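Local coordinates for protein aldo-keto Reductase, OXIDOREDUCTASE (PDB 5T79) that binds NADPH and probably acts as an aldo-keto reductase, able to reduce 3-hydroxybutanal to 1,3-butanediol, at residues Gly206-Leu211 / Asn288-Ser293; Asn44-Leu49 / Gln82-Pro87; Asn267-Arg272 / Ser278-Ala283; Lys114-Ser119 / Asp133-His138. All blocks are in the same frame, centred on the assembly; numbering follows the deposited sequence.

Interaction 1. Residues Gly206-Leu211 / Asn288-Ser293; sequences GLLALL and NDNVTS. With SO4 (sulfate ion), chain B.
Leu208 presses a methyl group onto the polar amide of Asn290, and a single water ties their two backbone carbonyls together. The contact belongs to the (beta/alpha)8 barrel of the aldo-keto reductases: helix 207-214, with Gly206 at the N-cap position, lies beside the loop that leads into strand 293-296. Leu208 CD1 sits 3.5 Å from Asn290 OD1 and 3.6 Å from Asn290 ND2, so one methyl covers both ends of the amide, and the two side chains cross at about a right angle. Asn290 CG stands between its backbone N and carbonyl carbon (chi1 65°), which turns the amide toward the helix. Val291 CG2 meets Leu208 CD1 at 3.9 Å; the same valine also touches Ser218 of strand 217-220. No direct hydrogen bond joins the segments. Instead the water donates to Leu208 O at 2.8 Å and to Asn290 O at 2.7 Å, bridging the first helical turn and the loop. At the outer end of the loop a sulfate, probably from the crystallisation liquor, is also bound by Arg287; Asn288 ND2 donates to its O4 at 3.0 Å with an N-H...O angle of 155°.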
# COMPACT_ATOMS: atom_id res chain seq x y z
N GLY A 206 -11.55 -1.05 15.76
CA GLY A 206 -12.26 -2.28 15.42
C GLY A 206 -11.78 -3.00 14.18
O GLY A 206 -11.85 -4.23 14.12
N LEU A 207 -11.30 -2.27 13.17
CA LEU A 207 -10.88 -2.95 11.94
C LEU A 207 -9.75 -3.95 12.15
O LEU A 207 -9.86 -5.08 11.68
CB LEU A 207 -10.49 -1.96 10.84
CG LEU A 207 -10.17 -2.62 9.50
CD1 LEU A 207 -11.45 -3.00 8.76
CD2 LEU A 207 -9.29 -1.73 8.63
N LEU A 208 -8.66 -3.57 12.85
CA LEU A 208 -7.52 -4.50 13.00
C LEU A 208 -7.93 -5.78 13.74
O LEU A 208 -7.52 -6.87 13.33
CB LEU A 208 -6.31 -3.84 13.68
CG LEU A 208 -5.63 -2.67 12.92
CD1 LEU A 208 -4.36 -2.24 13.61
CD2 LEU A 208 -5.33 -3.03 11.43
N ALA A 209 -8.81 -5.65 14.75
CA ALA A 209 -9.34 -6.80 15.51
C ALA A 209 -10.19 -7.67 14.59
O ALA A 209 -10.04 -8.90 14.59
CB ALA A 209 -10.17 -6.31 16.70
N LEU A 210 -11.03 -7.04 13.75
CA LEU A 210 -11.85 -7.79 12.79
C LEU A 210 -10.98 -8.56 11.78
O LEU A 210 -11.26 -9.73 11.48
CB LEU A 210 -12.79 -6.82 12.03
CG LEU A 210 -13.45 -7.37 10.73
CD1 LEU A 210 -14.58 -8.34 11.07
CD2 LEU A 210 -13.98 -6.23 9.87
N LEU A 211 -9.95 -7.91 11.22
CA LEU A 211 -9.11 -8.58 10.21
C LEU A 211 -8.36 -9.77 10.83
O LEU A 211 -8.29 -10.84 10.22
CB LEU A 211 -8.16 -7.58 9.55
CG LEU A 211 -8.81 -6.39 8.83
CD1 LEU A 211 -7.75 -5.42 8.28
CD2 LEU A 211 -9.77 -6.84 7.72
N ASN A 288 2.23 -3.58 17.08
CA ASN A 288 1.34 -4.56 17.72
C ASN A 288 1.25 -5.87 16.94
O ASN A 288 0.42 -6.72 17.28
CB ASN A 288 -0.05 -3.96 17.93
CG ASN A 288 -0.04 -2.87 18.97
OD1 ASN A 288 0.50 -3.05 20.06
ND2 ASN A 288 -0.66 -1.73 18.68
N ASP A 289 2.11 -6.06 15.94
CA ASP A 289 2.15 -7.27 15.10
C ASP A 289 0.72 -7.61 14.57
O ASP A 289 0.33 -8.77 14.55
CB ASP A 289 2.78 -8.46 15.88
CG ASP A 289 3.16 -9.65 15.02
OD1 ASP A 289 3.35 -9.46 13.79
OD2 ASP A 289 3.26 -10.77 15.57
N ASN A 290 -0.07 -6.57 14.20
CA ASN A 290 -1.43 -6.79 13.71
C ASN A 290 -1.68 -6.00 12.40
O ASN A 290 -2.82 -5.74 12.03
CB ASN A 290 -2.48 -6.48 14.79
CG ASN A 290 -2.57 -5.04 15.25
OD1 ASN A 290 -1.74 -4.19 14.94
ND2 ASN A 290 -3.56 -4.75 16.09
N VAL A 291 -0.58 -5.64 11.73
CA VAL A 291 -0.54 -5.00 10.40
C VAL A 291 0.50 -5.78 9.61
O VAL A 291 1.58 -6.04 10.14
CB VAL A 291 -0.25 -3.47 10.43
CG1 VAL A 291 -0.07 -2.92 9.01
CG2 VAL A 291 -1.36 -2.71 11.16
N THR A 292 0.17 -6.24 8.40
CA THR A 292 1.13 -7.07 7.64
C THR A 292 2.28 -6.27 7.10
O THR A 292 3.43 -6.71 7.18
CB THR A 292 0.46 -7.78 6.43
OG1 THR A 292 -0.82 -8.24 6.81
CG2 THR A 292 1.33 -8.90 5.83
N SER A 293 1.97 -5.15 6.45
CA SER A 293 3.00 -4.39 5.75
C SER A 293 2.72 -2.88 5.81
O SER A 293 1.59 -2.46 6.04
CB SER A 293 3.04 -4.84 4.29
OG SER A 293 4.13 -4.26 3.56
S SO4 B . -0.61 1.19 21.75
O1 SO4 B . -1.50 2.11 21.06
O2 SO4 B . 0.75 1.65 21.54
O3 SO4 B . -0.92 1.24 23.18
O4 SO4 B . -0.86 -0.16 21.24
O HOH W 1 -5.09 -7.18 12.00

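Interaction 2. Residues Asn44-Leu49 / Gln82-Pro87; sequences NSRALL and QEDFLP
Arg46 and the acidic pair Glu83 and Asp84 form a salt-bridge network that joins helix 42-54 to the C-terminal end of helix 72-85, two successive helices on the outside of the (beta/alpha)8 barrel. In the charged part, the arginine chain runs out extended from its backbone and then bends at chi3 (-54°), which swings the guanidinium across to the second helix. NH1 and NH2 of Arg46 both donate to Glu83 OE1, each at 2.8 Å, an end-on grip on one oxygen that is met nearly along its C-O bond. Guanidinium and Glu83 carboxylate are almost coplanar, 15° apart. Arg46 NH1 also donates to Asp84 OD2 at 2.9 Å, with a straighter N-H...O angle of 161°; this oxygen is approached from above its carboxylate plane while remaining in the plane of the guanidinium. Both acids have second partners: Glu83 OE2 pairs with Arg79, and Asp84 OD2 accepts from Gln50. The apolar part is buried: Phe85 turns its CZ corner to Leu49, 4.0 Å from Leu49 CB. The backbone also takes part, for Leu49 O comes to the ring edge, 3.7 Å from Phe85 CZ. Phe77 and Ile80 of the second helix also touch Leu49, and Tyr3 of the N-terminal tail meets the Phe85 ring. Three bonds from NH1 and NH2 to two carboxylates should restrict rotation of the guanidinium, and Arg46, with Arg79 on Glu83, probably offsets the two adjacent negative charges beside the buried Leu49-Phe85 contact.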
# COMPACT_ATOMS: atom_id res chain seq x y z
N ASN A 44 14.39 8.14 -12.92
CA ASN A 44 14.19 8.09 -11.47
C ASN A 44 13.24 6.97 -11.08
O ASN A 44 13.54 6.24 -10.13
CB ASN A 44 13.69 9.43 -10.93
CG ASN A 44 13.56 9.43 -9.42
OD1 ASN A 44 14.50 9.07 -8.68
ND2 ASN A 44 12.36 9.73 -8.95
N SER A 45 12.09 6.81 -11.80
CA SER A 45 11.13 5.72 -11.55
C SER A 45 11.83 4.36 -11.59
O SER A 45 11.63 3.50 -10.72
CB SER A 45 10.03 5.76 -12.61
OG SER A 45 9.30 6.97 -12.52
N ARG A 46 12.68 4.18 -12.60
CA ARG A 46 13.42 2.92 -12.82
C ARG A 46 14.37 2.67 -11.64
O ARG A 46 14.40 1.56 -11.12
CB ARG A 46 14.21 3.01 -14.15
CG ARG A 46 14.83 1.70 -14.58
CD ARG A 46 15.75 1.85 -15.77
NE ARG A 46 15.09 2.50 -16.92
CZ ARG A 46 14.36 1.87 -17.82
NH1 ARG A 46 14.15 0.56 -17.74
NH2 ARG A 46 13.83 2.55 -18.83
N ALA A 47 15.12 3.70 -11.22
CA ALA A 47 16.06 3.62 -10.10
C ALA A 47 15.32 3.24 -8.80
O ALA A 47 15.85 2.45 -8.02
CB ALA A 47 16.78 4.96 -9.92
N LEU A 48 14.12 3.79 -8.57
CA LEU A 48 13.30 3.47 -7.37
C LEU A 48 12.88 2.00 -7.36
O LEU A 48 13.07 1.30 -6.37
CB LEU A 48 12.02 4.37 -7.32
CG LEU A 48 12.26 5.85 -7.06
CD1 LEU A 48 11.01 6.69 -7.33
CD2 LEU A 48 12.79 6.08 -5.64
N LEU A 49 12.32 1.52 -8.47
CA LEU A 49 11.93 0.11 -8.56
C LEU A 49 13.14 -0.83 -8.38
O LEU A 49 13.04 -1.82 -7.67
CB LEU A 49 11.22 -0.19 -9.89
CG LEU A 49 9.86 0.49 -10.08
CD1 LEU A 49 9.30 0.19 -11.47
CD2 LEU A 49 8.88 0.10 -8.99
N GLN A 82 8.94 -4.90 -18.46
CA GLN A 82 9.36 -5.57 -19.71
C GLN A 82 10.88 -5.43 -19.91
O GLN A 82 11.54 -6.40 -20.30
CB GLN A 82 8.60 -4.94 -20.91
CG GLN A 82 9.00 -5.49 -22.30
CD GLN A 82 8.57 -6.92 -22.58
OE1 GLN A 82 7.53 -7.40 -22.13
NE2 GLN A 82 9.36 -7.62 -23.39
N GLU A 83 11.42 -4.24 -19.65
CA GLU A 83 12.84 -3.98 -19.91
C GLU A 83 13.77 -4.60 -18.88
O GLU A 83 14.83 -5.10 -19.26
CB GLU A 83 13.12 -2.47 -19.98
CG GLU A 83 12.52 -1.80 -21.21
CD GLU A 83 12.62 -0.29 -21.30
OE1 GLU A 83 13.01 0.35 -20.29
OE2 GLU A 83 12.27 0.26 -22.36
N ASP A 84 13.38 -4.58 -17.59
CA ASP A 84 14.31 -4.99 -16.54
C ASP A 84 13.88 -6.12 -15.63
O ASP A 84 14.76 -6.75 -15.04
CB ASP A 84 14.57 -3.75 -15.63
CG ASP A 84 15.14 -2.51 -16.30
OD1 ASP A 84 15.84 -2.65 -17.33
OD2 ASP A 84 14.96 -1.41 -15.76
N PHE A 85 12.58 -6.38 -15.46
CA PHE A 85 12.14 -7.33 -14.44
C PHE A 85 11.47 -8.62 -14.92
O PHE A 85 11.11 -9.42 -14.06
CB PHE A 85 11.15 -6.62 -13.50
CG PHE A 85 11.79 -5.60 -12.58
CD1 PHE A 85 11.90 -4.27 -12.97
CD2 PHE A 85 12.21 -5.95 -11.31
CE1 PHE A 85 12.45 -3.30 -12.12
CE2 PHE A 85 12.76 -4.99 -10.44
CZ PHE A 85 12.88 -3.68 -10.85
N LEU A 86 11.30 -8.82 -16.24
CA LEU A 86 10.61 -10.01 -16.77
C LEU A 86 11.12 -11.34 -16.20
O LEU A 86 10.27 -12.14 -15.81
CB LEU A 86 10.63 -10.07 -18.30
CG LEU A 86 9.63 -9.19 -19.05
CD1 LEU A 86 9.51 -9.66 -20.47
CD2 LEU A 86 8.25 -9.19 -18.39
N PRO A 87 12.45 -11.61 -16.07
CA PRO A 87 12.88 -12.92 -15.51
C PRO A 87 12.49 -13.10 -14.03
O PRO A 87 12.50 -14.22 -13.55
CB PRO A 87 14.41 -12.87 -15.64
CG PRO A 87 14.66 -11.90 -16.78
CD PRO A 87 13.65 -10.84 -16.50

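Interaction 3. Residues Asn267-Arg272 / Ser278-Ala283; sequences NELAAR and SQMALA
Met280 reaches out from helix 277-285 and lays its thioether sulfur against the backbone of Ala270, the central contact between two consecutive helices, 257-272 and 277-285, joined by a short turn on the outside of the (beta/alpha)8 barrel. Its side chain is fully stretched up to the sulfur, with CG anti to the backbone N (chi1 -169°) and SD anti to CA across the next bond (chi2 -176°), and so spans the gap between the helices. Only at chi3 (79°) does it bend, folding the terminal methyl aside. This leaves the sulfur as the leading atom, 3.8 Å from Ala270 CA and equally 3.8 Å from Ala270 N. Leu269 meets the same atom from the neighbouring position: its CG lies 3.8 Å from Met280 SD, and the two side chains cross at about a right angle. Ile324 of helix 318-329 also touches Leu269. The contact rests on van der Waals packing, with no hydrogen bond between the segments. The second helix adjoins the cofactor site, for Ser278 touches NADPH and Gln279 holds the backbone O of the cofactor-binding Asp306. Where the two segments come closest, with Ala270 CA and Met280 CA 5.9 Å apart, Ala270 CB lies 4.0 Å from Met280 CB.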
# COMPACT_ATOMS: atom_id res chain seq x y z
N ASN A 267 9.73 13.89 16.49
CA ASN A 267 11.10 13.84 15.97
C ASN A 267 12.14 13.82 17.13
O ASN A 267 13.18 13.18 17.01
CB ASN A 267 11.37 15.01 15.03
CG ASN A 267 12.69 14.91 14.31
OD1 ASN A 267 13.07 13.85 13.77
ND2 ASN A 267 13.44 16.00 14.31
N GLU A 268 11.86 14.53 18.25
CA GLU A 268 12.77 14.52 19.40
C GLU A 268 12.82 13.11 20.04
O GLU A 268 13.89 12.66 20.45
CB GLU A 268 12.37 15.57 20.43
CG GLU A 268 12.68 16.97 19.93
CD GLU A 268 12.17 18.11 20.77
OE1 GLU A 268 11.60 17.86 21.86
OE2 GLU A 268 12.37 19.27 20.36
N LEU A 269 11.66 12.43 20.08
CA LEU A 269 11.58 11.05 20.59
C LEU A 269 12.33 10.12 19.63
O LEU A 269 13.08 9.26 20.10
CB LEU A 269 10.12 10.59 20.81
CG LEU A 269 9.84 9.08 21.11
CD1 LEU A 269 10.64 8.55 22.27
CD2 LEU A 269 8.39 8.85 21.39
N ALA A 270 12.17 10.31 18.30
CA ALA A 270 12.89 9.50 17.31
C ALA A 270 14.41 9.69 17.49
O ALA A 270 15.15 8.70 17.50
CB ALA A 270 12.45 9.87 15.90
N ALA A 271 14.86 10.94 17.76
CA ALA A 271 16.27 11.26 18.01
C ALA A 271 16.82 10.49 19.21
O ALA A 271 17.93 9.97 19.13
CB ALA A 271 16.45 12.75 18.22
N ARG A 272 16.04 10.40 20.31
CA ARG A 272 16.45 9.67 21.53
C ARG A 272 16.59 8.18 21.23
O ARG A 272 17.40 7.50 21.86
CB ARG A 272 15.45 9.88 22.67
CG ARG A 272 15.55 11.25 23.35
CD ARG A 272 14.70 11.35 24.62
NE ARG A 272 13.26 11.41 24.34
CZ ARG A 272 12.61 12.52 24.01
NH1 ARG A 272 13.25 13.67 23.88
NH2 ARG A 272 11.30 12.48 23.79
N SER A 278 10.83 9.50 10.20
CA SER A 278 10.20 8.62 9.20
C SER A 278 10.32 7.16 9.61
O SER A 278 9.35 6.40 9.54
CB SER A 278 10.83 8.84 7.83
OG SER A 278 12.21 8.49 7.83
N GLN A 279 11.51 6.77 10.11
CA GLN A 279 11.79 5.40 10.53
C GLN A 279 10.96 5.02 11.75
O GLN A 279 10.38 3.94 11.77
CB GLN A 279 13.28 5.23 10.79
CG GLN A 279 14.08 5.39 9.50
CD GLN A 279 15.57 5.37 9.77
OE1 GLN A 279 16.08 6.05 10.68
NE2 GLN A 279 16.29 4.62 8.95
N MET A 280 10.86 5.91 12.73
CA MET A 280 10.02 5.65 13.90
C MET A 280 8.54 5.54 13.51
O MET A 280 7.84 4.70 14.05
CB MET A 280 10.20 6.74 14.97
CG MET A 280 9.56 6.35 16.28
SD MET A 280 9.64 7.63 17.55
CE MET A 280 8.29 8.75 17.03
N ALA A 281 8.07 6.41 12.59
CA ALA A 281 6.67 6.43 12.19
C ALA A 281 6.27 5.12 11.50
O ALA A 281 5.19 4.59 11.78
CB ALA A 281 6.39 7.63 11.29
N LEU A 282 7.16 4.55 10.65
CA LEU A 282 6.90 3.26 9.98
C LEU A 282 6.91 2.12 10.98
O LEU A 282 6.04 1.24 10.96
CB LEU A 282 7.95 2.98 8.88
CG LEU A 282 8.07 4.00 7.75
CD1 LEU A 282 9.13 3.56 6.75
CD2 LEU A 282 6.71 4.20 7.03
N ALA A 283 7.91 2.12 11.87
CA ALA A 283 8.06 1.12 12.93
C ALA A 283 6.80 1.08 13.81
O ALA A 283 6.34 0.00 14.17
CB ALA A 283 9.26 1.48 13.79

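Interaction 4. Residues Lys114-Ser119 / Asp133-His138; sequences KYLIAS and DIFYHH. With NDP (NADPH dihydro-nicotinamide-adenine-dinucleotide phosphate), chain E.
In the beta-alpha-beta unit made of strand 93-98, helix 113-127 and strand 132-137, Leu116 packs the helix onto the outer face of the second strand, one step of the (beta/alpha)8 barrel whose C-terminal strand ends face the cofactor. Leu116 fits between two aromatic side chains of the strand. Its CG lies 4.0 Å from Phe135 CE2, and its backbone O approaches Phe135 CZ at 3.8 Å. Toward the end of the strand, Leu116 CD1 comes within 4.1 Å of His137 CD2, the two side chains crossing at about a right angle. Phe135 CG is anti to its backbone N (chi1 -177°), which sends the ring out from the strand to the leucine and against Leu153 and Leu156 of helix 146-158. One residue beyond His137, His138 turns to the NADPH site: its NE2 lies 3.4 Å from the nicotinamide carboxamide O7N, near the ring plane, a close approach rather than a clear hydrogen bond. The chemistry therefore differs between the two sides: van der Waals contacts hold the strand on the helix side, while hydrogen bonds secure its end, from His137 ND1 to Tyr170 and from the cofactor-binding Asn169 to His138 O.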
# COMPACT_ATOMS: atom_id res chain seq x y z
N LYS A 114 -19.38 -3.78 -14.47
CA LYS A 114 -18.94 -3.18 -15.74
C LYS A 114 -17.62 -2.43 -15.53
O LYS A 114 -16.65 -2.66 -16.25
CB LYS A 114 -20.05 -2.24 -16.29
CG LYS A 114 -19.60 -1.08 -17.18
CD LYS A 114 -19.32 -1.52 -18.59
CE LYS A 114 -19.32 -0.37 -19.60
NZ LYS A 114 -19.04 -0.92 -20.96
N TYR A 115 -17.56 -1.55 -14.53
CA TYR A 115 -16.34 -0.77 -14.31
C TYR A 115 -15.17 -1.66 -13.89
O TYR A 115 -14.09 -1.50 -14.47
CB TYR A 115 -16.58 0.35 -13.28
CG TYR A 115 -15.36 1.11 -12.81
CD1 TYR A 115 -14.42 1.62 -13.71
CD2 TYR A 115 -15.19 1.41 -11.47
CE1 TYR A 115 -13.29 2.33 -13.27
CE2 TYR A 115 -14.11 2.17 -11.02
CZ TYR A 115 -13.16 2.62 -11.92
OH TYR A 115 -12.08 3.29 -11.41
N LEU A 116 -15.36 -2.56 -12.91
CA LEU A 116 -14.25 -3.40 -12.42
C LEU A 116 -13.66 -4.29 -13.54
O LEU A 116 -12.43 -4.36 -13.67
CB LEU A 116 -14.69 -4.26 -11.23
CG LEU A 116 -14.39 -3.65 -9.83
CD1 LEU A 116 -15.05 -2.29 -9.65
CD2 LEU A 116 -14.88 -4.58 -8.69
N ILE A 117 -14.52 -4.95 -14.33
CA ILE A 117 -14.01 -5.83 -15.40
C ILE A 117 -13.34 -4.98 -16.50
O ILE A 117 -12.22 -5.32 -16.92
CB ILE A 117 -15.11 -6.75 -15.97
CG1 ILE A 117 -15.63 -7.72 -14.87
CG2 ILE A 117 -14.58 -7.52 -17.18
CD1 ILE A 117 -16.82 -8.69 -15.32
N ALA A 118 -14.01 -3.91 -16.98
CA ALA A 118 -13.41 -3.08 -18.04
C ALA A 118 -12.10 -2.43 -17.53
O ALA A 118 -11.12 -2.37 -18.29
CB ALA A 118 -14.39 -2.00 -18.51
N SER A 119 -12.06 -1.98 -16.27
CA SER A 119 -10.85 -1.33 -15.74
C SER A 119 -9.70 -2.31 -15.60
O SER A 119 -8.58 -1.97 -15.97
CB SER A 119 -11.08 -0.63 -14.41
OG SER A 119 -9.89 0.07 -14.09
N ASP A 133 -1.36 -9.87 -9.17
CA ASP A 133 -1.36 -10.75 -8.00
C ASP A 133 -2.52 -10.40 -7.10
O ASP A 133 -3.10 -11.28 -6.46
CB ASP A 133 -0.04 -10.63 -7.23
CG ASP A 133 1.09 -11.11 -8.10
OD1 ASP A 133 1.30 -12.32 -8.17
OD2 ASP A 133 1.69 -10.26 -8.82
N ILE A 134 -2.84 -9.09 -6.99
CA ILE A 134 -3.94 -8.63 -6.15
C ILE A 134 -4.74 -7.58 -6.87
O ILE A 134 -4.17 -6.58 -7.33
CB ILE A 134 -3.49 -8.05 -4.76
CG1 ILE A 134 -2.42 -8.93 -4.06
CG2 ILE A 134 -4.74 -7.84 -3.86
CD1 ILE A 134 -1.77 -8.22 -2.78
N PHE A 135 -6.07 -7.77 -6.94
CA PHE A 135 -6.94 -6.73 -7.51
C PHE A 135 -7.82 -6.19 -6.40
O PHE A 135 -8.50 -6.97 -5.76
CB PHE A 135 -7.77 -7.25 -8.71
CG PHE A 135 -8.63 -6.20 -9.37
CD1 PHE A 135 -8.06 -5.03 -9.88
CD2 PHE A 135 -10.00 -6.36 -9.47
CE1 PHE A 135 -8.86 -4.05 -10.49
CE2 PHE A 135 -10.80 -5.38 -10.08
CZ PHE A 135 -10.21 -4.25 -10.62
N TYR A 136 -7.87 -4.85 -6.22
CA TYR A 136 -8.69 -4.28 -5.16
C TYR A 136 -9.91 -3.57 -5.64
O TYR A 136 -9.85 -2.90 -6.67
CB TYR A 136 -7.89 -3.18 -4.43
CG TYR A 136 -6.78 -3.61 -3.49
CD1 TYR A 136 -5.49 -3.81 -3.96
CD2 TYR A 136 -7.01 -3.69 -2.12
CE1 TYR A 136 -4.43 -4.07 -3.07
CE2 TYR A 136 -5.96 -3.95 -1.22
CZ TYR A 136 -4.68 -4.14 -1.70
OH TYR A 136 -3.67 -4.37 -0.81
N HIS A 137 -10.97 -3.56 -4.81
CA HIS A 137 -12.03 -2.56 -4.93
C HIS A 137 -11.45 -1.39 -4.14
O HIS A 137 -11.16 -1.55 -2.95
CB HIS A 137 -13.40 -3.02 -4.41
CG HIS A 137 -14.47 -2.01 -4.68
ND1 HIS A 137 -15.52 -1.82 -3.80
CD2 HIS A 137 -14.58 -1.11 -5.70
CE1 HIS A 137 -16.28 -0.88 -4.35
NE2 HIS A 137 -15.74 -0.39 -5.47
N HIS A 138 -11.18 -0.24 -4.81
CA HIS A 138 -10.42 0.88 -4.26
C HIS A 138 -11.11 1.64 -3.10
O HIS A 138 -10.41 2.24 -2.26
CB HIS A 138 -10.07 1.86 -5.40
CG HIS A 138 -8.82 2.67 -5.23
ND1 HIS A 138 -8.20 3.24 -6.32
CD2 HIS A 138 -8.13 2.99 -4.11
CE1 HIS A 138 -7.18 3.94 -5.83
NE2 HIS A 138 -7.08 3.79 -4.51
PA NDP E . 4.02 8.08 2.56
O1A NDP E . 5.03 7.01 2.84
O2A NDP E . 3.00 8.53 3.50
O5B NDP E . 4.73 9.44 2.07
C5B NDP E . 5.49 9.31 0.85
C4B NDP E . 6.11 10.62 0.45
O4B NDP E . 6.75 11.22 1.60
C3B NDP E . 7.18 10.49 -0.62
O3B NDP E . 6.62 10.68 -1.92
C2B NDP E . 8.20 11.55 -0.24
O2B NDP E . 7.86 12.83 -0.81
C1B NDP E . 8.06 11.63 1.28
N9A NDP E . 9.00 10.79 2.03
C8A NDP E . 8.99 9.43 2.16
N7A NDP E . 9.96 8.96 2.90
C5A NDP E . 10.67 10.09 3.28
C6A NDP E . 11.86 10.27 4.02
N6A NDP E . 12.49 9.28 4.65
N1A NDP E . 12.34 11.52 4.13
C2A NDP E . 11.65 12.53 3.58
N3A NDP E . 10.51 12.49 2.89
C4A NDP E . 10.08 11.23 2.75
O3 NDP E . 3.30 7.37 1.33
PN NDP E . 2.04 7.94 0.52
O1N NDP E . 2.74 8.49 -0.67
O2N NDP E . 1.14 8.83 1.36
O5D NDP E . 1.04 6.72 0.13
C5D NDP E . 1.57 5.37 0.29
C4D NDP E . 1.07 4.47 -0.81
O4D NDP E . -0.27 4.04 -0.50
C3D NDP E . 0.99 5.07 -2.20
O3D NDP E . 2.26 5.05 -2.84
C2D NDP E . -0.10 4.21 -2.87
O2D NDP E . 0.30 3.02 -3.54
C1D NDP E . -1.02 3.90 -1.69
N1N NDP E . -2.17 4.82 -1.57
C2N NDP E . -3.44 4.24 -1.62
C3N NDP E . -4.57 4.96 -1.52
C7N NDP E . -5.88 4.25 -1.30
O7N NDP E . -6.88 4.97 -1.28
N7N NDP E . -5.94 2.92 -1.19
C4N NDP E . -4.50 6.47 -1.58
C5N NDP E . -3.14 6.97 -1.26
C6N NDP E . -2.06 6.21 -1.28
P2B NDP E . 8.83 13.89 -1.57
O1X NDP E . 8.52 14.18 -2.99
O2X NDP E . 8.67 15.11 -0.67
O3X NDP E . 10.24 13.35 -1.35

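In the fold
Along the chain the order is interaction 2, interaction 4, then interaction 1, whose segments enclose interaction 3 in sequence. All lie within one aldo/keto reductase barrel; only interactions 1 and 4 include sheet residues (Ser293 of strand 293-296; strand 132-137), while 2 and 3 join helix to helix. Interactions 1 and 2 have centres about 32 Å apart, on opposite sides of the chain's centre, as do interactions 3 and 4, about 36 Å apart. Interactions 1 and 3 are the nearest pair, centres about 21 Å apart, and no two touch. Helix 277-285 of interaction 3 leads into the loop of interaction 1. The four contacts thus lie at separate points round the barrel, with NADPH bound among them and reached directly by Ser278 and His138.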